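Long-range contact in methylornithine synthase PylB (Methanosarcina barkeri, PDB 3T7V), which isomerises L-lysine to (3R)-3-methyl-D-ornithine by a radical mechanism that uses a [4Fe-4S] cluster and S-adenosylmethionine, a step in pyrrolysine biosynthesis: residues A[235-240]-A[278-283]. Residues are numbered along the deposited sequence; the frame is centred on the assembly and turned at random.
Sequences RVMTFL and LDLEGI. With SAM (S-adenosylmethionine), chain C; MD0 (5-amino-D-isoleucine), chain D.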
ATOM      1  N   ARG A 235       1.798  -5.674  -0.629  1.00 12.35           N
ATOM      2  CA  ARG A 235       2.750  -4.610  -0.959  1.00 12.87           C
ATOM      3  C   ARG A 235       4.056  -4.701  -0.227  1.00 13.50           C
ATOM      4  O   ARG A 235       4.171  -5.326   0.854  1.00 13.58           O
ATOM      5  CB  ARG A 235       2.123  -3.244  -0.801  1.00 19.15           C
ATOM      6  CG  ARG A 235       2.089  -2.753   0.542  1.00 18.98           C
ATOM      7  CD  ARG A 235       1.994  -1.187   0.637  1.00 18.15           C
ATOM      8  NE  ARG A 235       0.778  -0.695  -0.047  1.00 16.20           N
ATOM      9  CZ  ARG A 235       0.631   0.555  -0.478  1.00 17.55           C
ATOM     10  NH1 ARG A 235       1.637   1.445  -0.331  1.00 20.35           N
ATOM     11  NH2 ARG A 235      -0.486   0.893  -1.098  1.00 18.28           N
ATOM     12  N   VAL A 236       5.034  -4.031  -0.812  1.00 13.75           N
ATOM     13  CA  VAL A 236       6.295  -3.758  -0.089  1.00 13.01           C
ATOM     14  C   VAL A 236       6.593  -2.278  -0.257  1.00 13.75           C
ATOM     15  O   VAL A 236       6.395  -1.717  -1.353  1.00 15.85           O
ATOM     16  CB  VAL A 236       7.421  -4.703  -0.574  1.00 14.04           C
ATOM     17  CG1 VAL A 236       7.485  -4.607  -2.117  1.00 16.68           C
ATOM     18  CG2 VAL A 236       8.741  -4.304   0.061  1.00 16.31           C
ATOM     19  N   MET A 237       7.011  -1.632   0.817  1.00 13.40           N
ATOM     20  CA  MET A 237       7.502  -0.255   0.752  1.00 15.12           C
ATOM     21  C   MET A 237       8.919  -0.140   1.223  1.00 14.90           C
ATOM     22  O   MET A 237       9.272  -0.781   2.249  1.00 15.98           O
ATOM     23  CB  MET A 237       6.602   0.626   1.610  1.00 19.17           C
ATOM     24  CG  MET A 237       5.157   0.507   1.146  1.00 22.76           C
ATOM     25  SD  MET A 237       4.131   1.664   1.994  1.00 28.16           S
ATOM     26  CE  MET A 237       4.657   3.401   1.660  1.00 24.49           C
ATOM     27  N   THR A 238       9.712   0.649   0.504  1.00 15.39           N
ATOM     28  CA  THR A 238      11.034   1.007   1.052  1.00 17.03           C
ATOM     29  C   THR A 238      10.898   1.934   2.252  1.00 14.90           C
ATOM     30  O   THR A 238      10.184   2.976   2.137  1.00 14.74           O
ATOM     31  CB  THR A 238      11.819   1.831  -0.024  1.00 19.42           C
ATOM     32  OG1 THR A 238      11.868   1.008  -1.225  1.00 22.82           O
ATOM     33  CG2 THR A 238      13.226   2.189   0.463  1.00 23.80           C
ATOM     34  N   PHE A 239      11.561   1.623   3.367  1.00 14.73           N
ATOM     35  CA  PHE A 239      11.575   2.544   4.513  1.00 13.48           C
ATOM     36  C   PHE A 239      12.359   3.793   4.158  1.00 13.96           C
ATOM     37  O   PHE A 239      13.535   3.746   3.791  1.00 17.29           O
ATOM     38  CB  PHE A 239      12.214   1.795   5.686  1.00 15.30           C
ATOM     39  CG  PHE A 239      12.455   2.652   6.881  1.00 14.78           C
ATOM     40  CD1 PHE A 239      11.475   3.541   7.359  1.00 14.11           C
ATOM     41  CD2 PHE A 239      13.699   2.655   7.448  1.00 17.80           C
ATOM     42  CE1 PHE A 239      11.757   4.355   8.453  1.00 16.34           C
ATOM     43  CE2 PHE A 239      13.961   3.495   8.531  1.00 18.77           C
ATOM     44  CZ  PHE A 239      12.963   4.314   9.032  1.00 18.24           C
ATOM     45  N   LEU A 240      11.677   4.926   4.332  1.00 13.53           N
ATOM     46  CA  LEU A 240      12.403   6.244   4.181  1.00 14.24           C
ATOM     47  C   LEU A 240      12.506   6.781   5.595  1.00 14.95           C
ATOM     48  O   LEU A 240      11.470   7.152   6.201  1.00 14.14           O
ATOM     49  CB  LEU A 240      11.483   7.166   3.372  1.00 15.31           C
ATOM     50  CG  LEU A 240      11.264   6.783   1.887  1.00 19.39           C
ATOM     51  CD1 LEU A 240      10.647   7.948   1.046  1.00 21.48           C
ATOM     52  CD2 LEU A 240      12.513   6.224   1.177  1.00 25.49           C
ATOM     53  N   LEU A 278       3.538   6.007  -5.428  1.00 13.52           N
ATOM     54  CA  LEU A 278       4.248   7.265  -5.781  1.00 14.80           C
ATOM     55  C   LEU A 278       4.943   7.864  -4.527  1.00 15.88           C
ATOM     56  O   LEU A 278       5.742   8.777  -4.638  1.00 17.70           O
ATOM     57  CB  LEU A 278       3.236   8.284  -6.245  1.00 16.47           C
ATOM     58  CG  LEU A 278       2.426   7.994  -7.515  1.00 17.97           C
ATOM     59  CD1 LEU A 278       1.709   9.246  -8.027  1.00 20.71           C
ATOM     60  CD2 LEU A 278       3.240   7.391  -8.620  1.00 18.58           C
ATOM     61  N   ASP A 279       4.591   7.355  -3.329  1.00 15.86           N
ATOM     62  CA  ASP A 279       5.068   7.993  -2.100  1.00 15.19           C
ATOM     63  C   ASP A 279       6.590   7.802  -1.857  1.00 15.92           C
ATOM     64  O   ASP A 279       7.195   8.548  -1.072  1.00 16.47           O
ATOM     65  CB  ASP A 279       4.301   7.346  -0.914  1.00 16.97           C
ATOM     66  CG  ASP A 279       4.136   8.243   0.292  1.00 18.54           C
ATOM     67  OD1 ASP A 279       4.232   9.488   0.225  1.00 17.01           O
ATOM     68  OD2 ASP A 279       3.769   7.631   1.346  1.00 21.41           O
ATOM     69  N   LEU A 280       7.173   6.831  -2.553  1.00 17.97           N
ATOM     70  CA  LEU A 280       8.566   6.472  -2.276  1.00 18.69           C
ATOM     71  C   LEU A 280       9.591   7.132  -3.229  1.00 18.59           C
ATOM     72  O   LEU A 280      10.684   7.526  -2.797  1.00 22.62           O
ATOM     73  CB  LEU A 280       8.719   4.959  -2.438  1.00 21.54           C
ATOM     74  CG  LEU A 280       7.643   4.343  -1.487  1.00 27.78           C
ATOM     75  CD1 LEU A 280       7.147   3.015  -1.939  1.00 28.97           C
ATOM     76  CD2 LEU A 280       8.068   4.526  -0.020  1.00 23.40           C
ATOM     77  N   GLU A 281       9.226   7.280  -4.513  1.00 18.43           N
ATOM     78  CA  GLU A 281      10.135   7.753  -5.568  1.00 22.27           C
ATOM     79  C   GLU A 281       9.349   8.494  -6.674  1.00 20.83           C
ATOM     80  O   GLU A 281       9.880   8.794  -7.768  1.00 23.02           O
ATOM     81  CB  GLU A 281      10.970   6.569  -6.124  1.00 23.13           C
ATOM     82  CG  GLU A 281      12.186   6.140  -5.304  1.00 29.52           C
ATOM     83  CD  GLU A 281      13.120   5.165  -6.071  1.00 42.65           C
ATOM     84  OE1 GLU A 281      12.667   4.121  -6.643  1.00 36.86           O
ATOM     85  OE2 GLU A 281      14.339   5.452  -6.118  1.00 58.23           O
ATOM     86  N   GLY A 282       8.064   8.784  -6.416  1.00 17.50           N
ATOM     87  CA  GLY A 282       7.218   9.513  -7.392  1.00 17.67           C
ATOM     88  C   GLY A 282       6.966   8.740  -8.681  1.00 18.22           C
ATOM     89  O   GLY A 282       7.044   7.539  -8.722  1.00 18.46           O
ATOM     90  N   ILE A 283       6.594   9.531  -9.701  1.00 19.90           N
ATOM     91  CA  ILE A 283       6.260   8.965 -11.002  1.00 19.95           C
ATOM     92  C   ILE A 283       7.448   8.224 -11.642  1.00 21.44           C
ATOM     93  O   ILE A 283       7.276   7.158 -12.205  1.00 22.38           O
ATOM     94  CB  ILE A 283       5.555  10.033 -11.889  1.00 20.62           C
ATOM     95  CG1 ILE A 283       4.170  10.321 -11.241  1.00 23.21           C
ATOM     96  CG2 ILE A 283       5.323   9.430 -13.273  1.00 25.97           C
ATOM     97  CD1 ILE A 283       3.368  11.519 -11.727  1.00 28.67           C
TER
HETATM   98  N   SAM C 992      -2.228   4.507  10.887  1.00 18.22           N
HETATM   99  CA  SAM C 992      -2.673   3.417  10.154  1.00 16.65           C
HETATM  100  C   SAM C 992      -1.777   2.245  10.177  1.00 15.13           C
HETATM  101  O   SAM C 992      -0.670   2.318  10.749  1.00 15.50           O
HETATM  102  OXT SAM C 992      -2.242   1.150   9.701  1.00 14.39           O
HETATM  103  CB  SAM C 992      -2.530   3.591   8.811  1.00 20.95           C
HETATM  104  CG  SAM C 992      -1.342   4.231   8.216  0.50 25.16           C
HETATM  105  SD  SAM C 992      -0.556   3.188   6.915  0.50 28.46           S
HETATM  106  CE  SAM C 992      -0.796   4.201   5.481  0.50 34.42           C
HETATM  107  C5' SAM C 992       1.169   3.473   7.247  0.50 26.78           C
HETATM  108  C4' SAM C 992       1.947   2.476   6.809  1.00 22.74           C
HETATM  109  O4' SAM C 992       2.688   3.532   5.927  1.00 19.41           O
HETATM  110  C3' SAM C 992       2.660   1.803   7.706  1.00 22.35           C
HETATM  111  O3' SAM C 992       1.853   0.625   7.560  1.00 18.65           O
HETATM  112  C2' SAM C 992       3.847   1.658   6.744  1.00 20.44           C
HETATM  113  O2' SAM C 992       3.841   0.406   5.981  1.00 21.87           O
HETATM  114  C1' SAM C 992       3.953   2.873   5.805  1.00 16.59           C
HETATM  115  N9  SAM C 992       4.953   3.858   6.359  1.00 14.80           N
HETATM  116  C8  SAM C 992       4.881   4.663   7.462  1.00 13.94           C
HETATM  117  N7  SAM C 992       6.019   5.328   7.591  1.00 13.08           N
HETATM  118  C5  SAM C 992       6.838   4.960   6.548  1.00 12.46           C
HETATM  119  C6  SAM C 992       8.165   5.277   6.221  1.00 12.45           C
HETATM  120  N6  SAM C 992       8.907   6.114   6.947  1.00 13.57           N
HETATM  121  N1  SAM C 992       8.682   4.770   5.092  1.00 13.50           N
HETATM  122  C2  SAM C 992       7.978   3.895   4.314  1.00 14.72           C
HETATM  123  N3  SAM C 992       6.737   3.477   4.662  1.00 14.37           N
HETATM  124  C4  SAM C 992       6.173   4.042   5.775  1.00 13.32           C
HETATM  125  C   MD0 D 993       0.522   4.563  -0.469  1.00 18.66           C
HETATM  126  N   MD0 D 993       0.864   6.696   0.640  1.00 18.47           N
HETATM  127  O   MD0 D 993      -0.273   3.849  -1.113  1.00 18.89           O
HETATM  128  CA  MD0 D 993      -0.017   5.538   0.528  1.00 15.61           C
HETATM  129  CB  MD0 D 993      -0.186   4.856   1.919  1.00 15.20           C
HETATM  130  CD  MD0 D 993      -1.916   3.355   3.121  1.00 16.16           C
HETATM  131  NE  MD0 D 993      -2.954   2.360   2.885  1.00 17.91           N
HETATM  132  CG  MD0 D 993      -1.286   3.762   1.792  1.00 15.00           C
HETATM  133  CG2 MD0 D 993       1.115   4.227   2.480  1.00 17.28           C
HETATM  134  OXT MD0 D 993       1.750   4.508  -0.614  1.00 20.00           O
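Strand 235-238 and helix 278-283 cross at 78°, their axes 8.6 Å apart, with the CA atoms of Thr238 and Leu280 closest; no hydrogen bond links the segments. Leu280 carries the apolar contact: its CD2 meets Met237 CE (4.0 Å) and Leu240 CG. The same methyl also sits 3.4 Å from the carbonyl Thr238 O. Leu240 CD1 lies against the carbonyl oxygens of Asp279 and Leu280, 3.9 Å from Leu280 O. The bend at chi3 (61°) turns Met237 CE between both ligands, 3.7 Å from MD0 CG2 and equally near SAM N3. Arg235 NH1 and NH2 donate to MD0 OXT (3.1 Å) and O (3.0 Å), a two-point grip on the carboxylate, while NE forms a salt bridge with Glu205. With an alanine in place of Arg235, the MD0 carboxylate would probably lose this pair of donors, and Glu205 its charged mate. On the helix side, Asp279 OD2 accepts a weak bond from the MD0 amino N, and OD1 is salt-bridged to Arg322. Leu240 N donates almost straight (177°) to SAM N1, and Leu240 O accepts from SAM N6 (2.9 Å). The C-terminal end of strand 233-238 and the helix start after strand 275-277 thus line this radical SAM TIM barrel's pocket.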